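Local coordinates for penicillin-binding protein 2B (Streptococcus pneumoniae, PDB 2WAE) that probably forms peptide cross-links between adjacent glycan strands of cell-wall peptidoglycan, as a penicillin-binding transpeptidase of the elongation machinery, at residues N74-V79 / T219-K224; V234-S239 / G264-E269. All coordinates share one frame; numbering follows the deposited sequence.

Interaction 1 (N74-V79 / T219-K224)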
loop_
_atom_site.group_PDB
_atom_site.type_symbol
_atom_site.label_atom_id
_atom_site.label_comp_id
_atom_site.label_asym_id
_atom_site.label_seq_id
_atom_site.Cartn_x
_atom_site.Cartn_y
_atom_site.Cartn_z
ATOM N N ASN A 74 9.598 11.385 15.566
ATOM C CA ASN A 74 11.028 11.179 15.771
ATOM C C ASN A 74 11.378 11.519 17.208
ATOM O O ASN A 74 11.466 12.690 17.580
ATOM C CB ASN A 74 11.861 12.037 14.827
ATOM C CG ASN A 74 11.845 11.519 13.408
ATOM O OD1 ASN A 74 11.535 10.349 13.154
ATOM N ND2 ASN A 74 12.177 12.394 12.468
ATOM N N THR A 75 11.543 10.488 18.026
ATOM C CA THR A 75 11.885 10.719 19.412
ATOM C C THR A 75 13.408 10.702 19.528
ATOM O O THR A 75 14.062 9.739 19.134
ATOM C CB THR A 75 11.103 9.783 20.379
ATOM O OG1 THR A 75 11.788 9.700 21.634
ATOM C CG2 THR A 75 10.890 8.382 19.802
ATOM N N LEU A 76 13.968 11.803 20.014
ATOM C CA LEU A 76 15.414 11.999 20.026
ATOM C C LEU A 76 16.079 11.243 21.179
ATOM O O LEU A 76 15.606 11.300 22.313
ATOM C CB LEU A 76 15.694 13.500 20.108
ATOM C CG LEU A 76 17.084 14.059 19.814
ATOM C CD1 LEU A 76 16.948 15.393 19.085
ATOM C CD2 LEU A 76 17.881 14.217 21.116
ATOM N N LYS A 77 17.166 10.530 20.889
ATOM C CA LYS A 77 17.899 9.764 21.905
ATOM C C LYS A 77 19.416 9.858 21.726
ATOM O O LYS A 77 19.887 10.305 20.680
ATOM C CB LYS A 77 17.486 8.293 21.850
ATOM C CG LYS A 77 17.770 7.636 20.514
ATOM C CD LYS A 77 17.731 6.115 20.583
ATOM C CE LYS A 77 18.005 5.517 19.209
ATOM N NZ LYS A 77 18.234 4.051 19.293
ATOM N N GLN A 78 20.181 9.412 22.720
ATOM C CA GLN A 78 21.638 9.401 22.585
ATOM C C GLN A 78 22.247 8.005 22.526
ATOM O O GLN A 78 21.860 7.126 23.289
ATOM C CB GLN A 78 22.297 10.215 23.698
ATOM C CG GLN A 78 21.843 11.656 23.699
ATOM C CD GLN A 78 22.723 12.520 24.546
ATOM O OE1 GLN A 78 23.896 12.702 24.235
ATOM N NE2 GLN A 78 22.168 13.065 25.624
ATOM N N VAL A 79 23.211 7.811 21.631
ATOM C CA VAL A 79 23.785 6.492 21.415
ATOM C C VAL A 79 25.307 6.497 21.443
ATOM O O VAL A 79 25.944 7.512 21.173
ATOM C CB VAL A 79 23.361 5.937 20.049
ATOM C CG1 VAL A 79 23.810 4.497 19.931
ATOM C CG2 VAL A 79 21.853 6.018 19.887
ATOM N N THR A 219 23.827 11.667 18.632
ATOM C CA THR A 219 22.385 11.758 18.771
ATOM C C THR A 219 21.722 10.990 17.649
ATOM O O THR A 219 22.027 11.213 16.483
ATOM C CB THR A 219 21.939 13.228 18.708
ATOM O OG1 THR A 219 22.291 13.876 19.934
ATOM C CG2 THR A 219 20.443 13.344 18.487
ATOM N N SER A 220 20.816 10.088 18.007
ATOM C CA SER A 220 20.037 9.330 17.032
ATOM C C SER A 220 18.559 9.537 17.326
ATOM O O SER A 220 18.194 10.348 18.176
ATOM C CB SER A 220 20.395 7.845 17.102
ATOM O OG SER A 220 19.690 7.092 16.138
ATOM N N TRP A 221 17.714 8.799 16.616
ATOM C CA TRP A 221 16.279 9.036 16.634
ATOM C C TRP A 221 15.582 7.689 16.575
ATOM O O TRP A 221 15.912 6.862 15.733
ATOM C CB TRP A 221 15.878 9.906 15.429
ATOM C CG TRP A 221 16.445 11.307 15.497
ATOM C CD1 TRP A 221 15.919 12.381 16.175
ATOM C CD2 TRP A 221 17.657 11.780 14.887
ATOM N NE1 TRP A 221 16.727 13.487 16.016
ATOM C CE2 TRP A 221 17.797 13.145 15.230
ATOM C CE3 TRP A 221 18.634 11.185 14.077
ATOM C CZ2 TRP A 221 18.874 13.923 14.792
ATOM C CZ3 TRP A 221 19.709 11.962 13.644
ATOM C CH2 TRP A 221 19.817 13.315 14.003
ATOM N N ASP A 222 14.653 7.449 17.494
ATOM C CA ASP A 222 13.735 6.318 17.359
ATOM C C ASP A 222 12.532 6.791 16.560
ATOM O O ASP A 222 12.084 7.933 16.699
ATOM C CB ASP A 222 13.293 5.748 18.715
ATOM C CG ASP A 222 14.251 4.686 19.249
ATOM O OD1 ASP A 222 14.848 3.946 18.435
ATOM O OD2 ASP A 222 14.414 4.591 20.486
ATOM N N ARG A 223 12.036 5.915 15.697
ATOM C CA ARG A 223 10.858 6.224 14.905
ATOM C C ARG A 223 9.681 5.498 15.544
ATOM O O ARG A 223 9.744 4.291 15.803
ATOM C CB ARG A 223 11.065 5.746 13.466
ATOM C CG ARG A 223 9.931 6.052 12.518
ATOM C CD ARG A 223 9.987 7.500 12.104
ATOM N NE ARG A 223 9.348 7.706 10.810
ATOM C CZ ARG A 223 9.327 8.865 10.163
ATOM N NH1 ARG A 223 9.906 9.928 10.704
ATOM N NH2 ARG A 223 8.732 8.960 8.977
ATOM N N LYS A 224 8.619 6.237 15.832
ATOM C CA LYS A 224 7.398 5.581 16.251
ATOM C C LYS A 224 6.185 6.047 15.453
ATOM O O LYS A 224 6.130 7.189 15.004
ATOM C CB LYS A 224 7.184 5.676 17.758
ATOM C CG LYS A 224 6.960 7.062 18.306
ATOM C CD LYS A 224 6.460 6.935 19.738
ATOM C CE LYS A 224 6.431 8.272 20.453
ATOM N NZ LYS A 224 6.651 8.074 21.910
HETATM O O HOH W 1 24.868 13.606 21.359
#
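T75 and D222 face each other as an antiparallel hydrogen-bonded pair, T75 N reaching D222 O and D222 N returning to T75 O, both at 2.9 Å. Two residues on, K77 and S220 repeat the exchange; S220 N to K77 O, at 2.8 Å, is the shortest of the four backbone bonds between the two segments. The non-hydrogen-bonded pairs N74–R223, L76–W221 and Q78–T219 put their side chains on one face of the sheet; L76–W221 lies between the two bonded pairs and the others flank them. There L76 runs alongside the indole, with L76 CD1 3.6 Å from W221 NE1, while T219 CG2 sits over one face of the ring, near its margin, and also meets L76 CG. At the end of this face R223 NH1 gives a hydrogen bond of 3.0 Å to N74 OD1; the acceptor lies in the guanidinium plane, but the donor is tilted 34° from the carbonyl plane of the amide. N74 ND2 bonds R60 O and R223 NH2 bonds G61 O, so a second partner holds each group. At the Q78 end of the same face, one water bridges Q78 OE1 and T219 OG1.

On the other face, V79 CG2 packs on CB of S220, 3.6 Å away, both residues being buried. Farther along, the contact loosens: K77, its first torsion near +60° (chi1 60°) and its chain stretched out from CG, passes across exposed D222 and forms a weak salt bridge, NZ to OD1 at 3.5 Å. In the three-stranded antiparallel sheet of the dimerisation domain, strand 72-83 is central, with strand 215-225 on one side and strand 189-191 on the other.

Interaction 2 (V234-S239 / G264-E269)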
loop_
_atom_site.group_PDB
_atom_site.type_symbol
_atom_site.label_atom_id
_atom_site.label_comp_id
_atom_site.label_asym_id
_atom_site.label_seq_id
_atom_site.Cartn_x
_atom_site.Cartn_y
_atom_site.Cartn_z
ATOM N N VAL A 234 0.823 4.209 6.964
ATOM C CA VAL A 234 2.126 4.849 7.053
ATOM C C VAL A 234 3.275 3.882 6.758
ATOM O O VAL A 234 4.266 4.270 6.140
ATOM C CB VAL A 234 2.312 5.477 8.429
ATOM C CG1 VAL A 234 3.788 5.644 8.752
ATOM C CG2 VAL A 234 1.553 6.784 8.491
ATOM N N GLY A 235 3.136 2.629 7.179
ATOM C CA GLY A 235 4.166 1.631 6.926
ATOM C C GLY A 235 5.231 1.591 8.004
ATOM O O GLY A 235 5.111 2.249 9.042
ATOM N N SER A 236 6.281 0.813 7.762
ATOM C CA SER A 236 7.371 0.695 8.727
ATOM C C SER A 236 8.728 1.203 8.218
ATOM O O SER A 236 8.945 1.336 7.013
ATOM C CB SER A 236 7.468 -0.745 9.251
ATOM O OG SER A 236 7.598 -1.687 8.196
ATOM N N VAL A 237 9.625 1.494 9.159
ATOM C CA VAL A 237 11.032 1.803 8.889
ATOM C C VAL A 237 11.902 0.795 9.653
ATOM O O VAL A 237 11.566 0.420 10.773
ATOM C CB VAL A 237 11.388 3.227 9.373
ATOM C CG1 VAL A 237 12.840 3.557 9.066
ATOM C CG2 VAL A 237 10.475 4.256 8.733
ATOM N N SER A 238 13.009 0.349 9.062
ATOM C CA SER A 238 13.882 -0.643 9.704
ATOM C C SER A 238 14.671 -0.123 10.914
ATOM O O SER A 238 15.092 1.037 10.957
ATOM C CB SER A 238 14.843 -1.265 8.689
ATOM O OG SER A 238 15.817 -0.330 8.251
ATOM N N SER A 239 14.870 -0.997 11.899
ATOM C CA SER A 239 15.696 -0.668 13.065
ATOM C C SER A 239 17.162 -0.455 12.692
ATOM O O SER A 239 17.617 -0.874 11.623
ATOM C CB SER A 239 15.612 -1.769 14.126
ATOM O OG SER A 239 14.339 -1.791 14.748
ATOM N N GLY A 264 12.567 2.953 4.832
ATOM C CA GLY A 264 11.181 2.511 4.745
ATOM C C GLY A 264 11.110 1.107 4.183
ATOM O O GLY A 264 11.638 0.838 3.113
ATOM N N THR A 265 10.477 0.199 4.914
ATOM C CA THR A 265 10.355 -1.179 4.446
ATOM C C THR A 265 8.920 -1.524 4.062
ATOM O O THR A 265 8.661 -2.619 3.582
ATOM C CB THR A 265 10.810 -2.186 5.522
ATOM O OG1 THR A 265 10.005 -2.005 6.691
ATOM C CG2 THR A 265 12.285 -1.991 5.888
ATOM N N SER A 266 7.992 -0.595 4.271
ATOM C CA SER A 266 6.571 -0.896 4.141
ATOM C C SER A 266 5.734 0.325 3.761
ATOM O O SER A 266 5.933 1.411 4.292
ATOM C CB SER A 266 6.053 -1.481 5.456
ATOM O OG SER A 266 4.865 -2.206 5.229
ATOM N N TYR A 267 4.797 0.124 2.837
ATOM C CA TYR A 267 3.804 1.127 2.438
ATOM C C TYR A 267 4.330 2.521 2.109
ATOM O O TYR A 267 5.163 2.658 1.209
ATOM C CB TYR A 267 2.589 1.104 3.368
ATOM C CG TYR A 267 2.042 -0.305 3.490
ATOM C CD1 TYR A 267 2.315 -1.087 4.610
ATOM C CD2 TYR A 267 1.296 -0.874 2.460
ATOM C CE1 TYR A 267 1.844 -2.384 4.715
ATOM C CE2 TYR A 267 0.818 -2.164 2.556
ATOM C CZ TYR A 267 1.097 -2.913 3.685
ATOM O OH TYR A 267 0.616 -4.201 3.780
ATOM N N LEU A 268 3.857 3.553 2.796
ATOM C CA LEU A 268 4.286 4.914 2.452
ATOM C C LEU A 268 5.755 5.209 2.792
ATOM O O LEU A 268 6.449 5.888 2.046
ATOM C CB LEU A 268 3.377 5.991 3.066
ATOM C CG LEU A 268 1.956 6.288 2.564
ATOM C CD1 LEU A 268 1.375 7.485 3.320
ATOM C CD2 LEU A 268 1.867 6.501 1.055
ATOM N N GLU A 269 6.239 4.710 3.919
ATOM C CA GLU A 269 7.641 4.906 4.260
ATOM C C GLU A 269 8.525 4.372 3.136
ATOM O O GLU A 269 9.528 4.996 2.763
ATOM C CB GLU A 269 7.987 4.220 5.581
ATOM C CG GLU A 269 7.170 4.710 6.768
ATOM C CD GLU A 269 7.840 5.826 7.572
ATOM O OE1 GLU A 269 8.481 6.712 6.961
ATOM O OE2 GLU A 269 7.708 5.816 8.824
#
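S236 O takes two N-H groups of the 264-269 segment: T265 N at 2.8 Å, from above the carbonyl plane, and S266 N by a weak, longer bond. G264 CA adds a CA-H...O contact to the same oxygen. Beside it, S236 OG donates to T265 OG1 at 2.9 Å; both hydroxyls take a first torsion near +60° (chi1 55° and 59°), which turns the two toward each other. Two residues earlier, V234 O receives E269 N at 3.0 Å. G235, with positive phi just after helix 231-234, has no side chain, and its CA comes 3.2 Å from S266 O in a CA-H...O contact.

E269 bends at chi2 (-94°), and V237 CG2 lies across its carboxylate, 3.2 Å from E269 OE2. OE1 of E269 forms a salt bridge with R60 NE and a second one with R223. Backbone carbonyls and N-H groups thus supply most of the polar grip, while the buried carboxylate, paired with two arginines, probably stays ionised and ties this loop pairing to the neighbouring strand.

Overall arrangement
Following the chain from the N terminus, the first contact partner met is strand 72-83, which waits through some 140 residues, rich in helix, until strand 215-225 returns beside it and closes the large loop of interaction 1. Only then does the chain pass through helix 231-234 into interaction 2, whose much shorter loop closes at 264-269. The two follow in series, neither nested nor crossed, with centres about 16 Å apart. They nevertheless touch: R223 NH2 of the first meets E269 OE1 of the second at 3.0 Å in a salt bridge. That link joins the edge strand of the three-stranded sheet to helix 267-271, all within the dimerisation domain.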